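Local structure of NADPH-dependent nitro/flavin reductase (Bacillus subtilis, 3N2S) at residues Gln88-Glu91 against His96-Glu99. The protein uses NADPH to reduce flavin mononucleotide, and also reduces nitroaromatic compounds, quinones and azo dyes as an FMN-containing homodimer. Residues are numbered along the deposited sequence; the frame is centred on the assembly and turned at random.
Sequences QLAE and HISE
Ile97 meets Ala90 with CG1 set between its backbone N and carbonyl carbon (chi1 72°), while Glu91 and His96 each turn CG beside the backbone N, opposite the carbonyl carbon (chi1 -75° for Glu91). The first torsion brings both branches of Ile97 over one methyl: CB of Ala90, whose bond from CA points at segment 96-99, lies 3.6 Å from Ile97 CG1 and 3.9 Å from Ile97 CG2. Ile97 CD1 follows at 4.0 Å from Ala90 CB, so three isoleucine carbons lie against the same side of the methyl; both residues are buried and the contact is purely apolar.

The second pair is more exposed. CB of His96 starts away from the helix, yet its imidazole swings back until CD2 is 3.7 Å from Glu91 CG, with His96 NE2 nearly as close. Glu91 CG approaches the ring obliquely, and the carboxylate and imidazole planes are only 25° apart although the side chains cross at about a right angle. The extended Glu91 chain leads its carboxylate away from the ring, so the CG methylene makes the contact; with Glu91 OE2 4.8 Å from His96 NE2 the charged atoms do not touch, and any attraction would be long-range and require a protonated imidazole.

These contacts lay the loop before helix 104-127 against the C-terminal end of helix 84-92, which follows strand 75-82 of the central sheet. In this alpha-beta-alpha nitroreductase-family fold both elements form part of the dimer interface: on helix 221-229 of the second subunit, Leu226 packs on Ala90 and Met229 on Ile97.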
ATOM      1  N   GLN A  88       4.907   5.904  22.032  1.00 17.63           N
ATOM      2  CA  GLN A  88       5.435   7.087  22.734  1.00 17.77           C
ATOM      3  C   GLN A  88       4.375   8.138  23.097  1.00 23.84           C
ATOM      4  O   GLN A  88       4.443   8.741  24.168  1.00 23.93           O
ATOM      5  CB  GLN A  88       6.581   7.722  21.951  1.00 18.78           C
ATOM      6  CG  GLN A  88       7.870   6.882  21.890  1.00 29.31           C
ATOM      7  CD  GLN A  88       8.567   6.554  23.203  1.00 56.19           C
ATOM      8  OE1 GLN A  88       9.277   5.540  23.295  1.00 52.60           O
ATOM      9  NE2 GLN A  88       8.462   7.418  24.213  1.00 55.72           N
ATOM     10  N   LEU A  89       3.393   8.329  22.204  1.00 21.06           N
ATOM     11  CA  LEU A  89       2.242   9.226  22.365  1.00 22.21           C
ATOM     12  C   LEU A  89       1.512   8.810  23.667  1.00 24.77           C
ATOM     13  O   LEU A  89       1.235   9.655  24.518  1.00 24.42           O
ATOM     14  CB  LEU A  89       1.356   9.037  21.099  1.00 22.97           C
ATOM     15  CG  LEU A  89      -0.069   9.499  21.013  1.00 28.74           C
ATOM     16  CD1 LEU A  89      -0.465   9.581  19.570  1.00 29.36           C
ATOM     17  CD2 LEU A  89      -1.020   8.509  21.684  1.00 31.82           C
ATOM     18  N   ALA A  90       1.283   7.500  23.842  1.00 20.36           N
ATOM     19  CA  ALA A  90       0.599   6.935  25.004  1.00 20.75           C
ATOM     20  C   ALA A  90       1.438   7.079  26.281  1.00 26.67           C
ATOM     21  O   ALA A  90       0.880   7.433  27.328  1.00 26.66           O
ATOM     22  CB  ALA A  90       0.247   5.483  24.752  1.00 21.28           C
ATOM     23  N   GLU A  91       2.778   6.876  26.186  1.00 22.91           N
ATOM     24  CA  GLU A  91       3.695   7.036  27.329  1.00 22.78           C
ATOM     25  C   GLU A  91       3.676   8.462  27.878  1.00 30.43           C
ATOM     26  O   GLU A  91       3.823   8.653  29.086  1.00 32.49           O
ATOM     27  CB  GLU A  91       5.128   6.602  26.981  1.00 23.52           C
ATOM     28  CG  GLU A  91       5.314   5.095  26.901  1.00 28.22           C
ATOM     29  CD  GLU A  91       6.671   4.635  26.396  1.00 39.23           C
ATOM     30  OE1 GLU A  91       7.652   5.404  26.518  1.00 27.25           O
ATOM     31  OE2 GLU A  91       6.761   3.488  25.907  1.00 28.63           O
ATOM     32  N   HIS A  96       0.920   2.644  28.789  1.00 25.80           N
ATOM     33  CA  HIS A  96       1.906   1.695  28.263  1.00 25.17           C
ATOM     34  C   HIS A  96       1.147   0.640  27.470  1.00 29.52           C
ATOM     35  O   HIS A  96       0.766  -0.398  28.009  1.00 29.15           O
ATOM     36  CB  HIS A  96       2.765   1.128  29.411  1.00 25.35           C
ATOM     37  CG  HIS A  96       3.654   2.176  30.007  1.00 28.72           C
ATOM     38  ND1 HIS A  96       3.231   2.960  31.066  1.00 30.90           N
ATOM     39  CD2 HIS A  96       4.873   2.603  29.607  1.00 29.88           C
ATOM     40  CE1 HIS A  96       4.206   3.831  31.281  1.00 30.02           C
ATOM     41  NE2 HIS A  96       5.218   3.651  30.432  1.00 30.12           N
ATOM     42  N   ILE A  97       0.893   0.963  26.176  1.00 26.44           N
ATOM     43  CA  ILE A  97       0.028   0.253  25.218  1.00 26.57           C
ATOM     44  C   ILE A  97       0.669  -0.711  24.192  1.00 29.87           C
ATOM     45  O   ILE A  97      -0.050  -1.154  23.288  1.00 29.08           O
ATOM     46  CB  ILE A  97      -0.867   1.294  24.470  1.00 29.78           C
ATOM     47  CG1 ILE A  97      -0.022   2.131  23.455  1.00 30.64           C
ATOM     48  CG2 ILE A  97      -1.684   2.183  25.443  1.00 29.98           C
ATOM     49  CD1 ILE A  97      -0.756   2.612  22.225  1.00 37.66           C
ATOM     50  N   SER A  98       1.984  -1.013  24.298  1.00 25.49           N
ATOM     51  CA  SER A  98       2.711  -1.892  23.362  1.00 24.72           C
ATOM     52  C   SER A  98       1.963  -3.155  22.941  1.00 24.73           C
ATOM     53  O   SER A  98       1.970  -3.476  21.759  1.00 23.57           O
ATOM     54  CB  SER A  98       4.083  -2.278  23.915  1.00 27.90           C
ATOM     55  OG  SER A  98       4.998  -1.205  23.793  1.00 39.49           O
ATOM     56  N   GLU A  99       1.344  -3.873  23.897  1.00 20.68           N
ATOM     57  CA  GLU A  99       0.589  -5.114  23.623  1.00 21.96           C
ATOM     58  C   GLU A  99      -0.539  -4.895  22.608  1.00 25.51           C
ATOM     59  O   GLU A  99      -0.860  -5.812  21.867  1.00 25.79           O
ATOM     60  CB  GLU A  99      -0.002  -5.715  24.922  1.00 23.84           C
ATOM     61  CG  GLU A  99       1.040  -6.234  25.894  1.00 40.38           C
ATOM     62  CD  GLU A  99       0.517  -7.151  26.983  1.00 64.72           C
ATOM     63  OE1 GLU A  99      -0.624  -6.937  27.457  1.00 51.94           O
ATOM     64  OE2 GLU A  99       1.256  -8.086  27.368  1.00 63.09           O
TER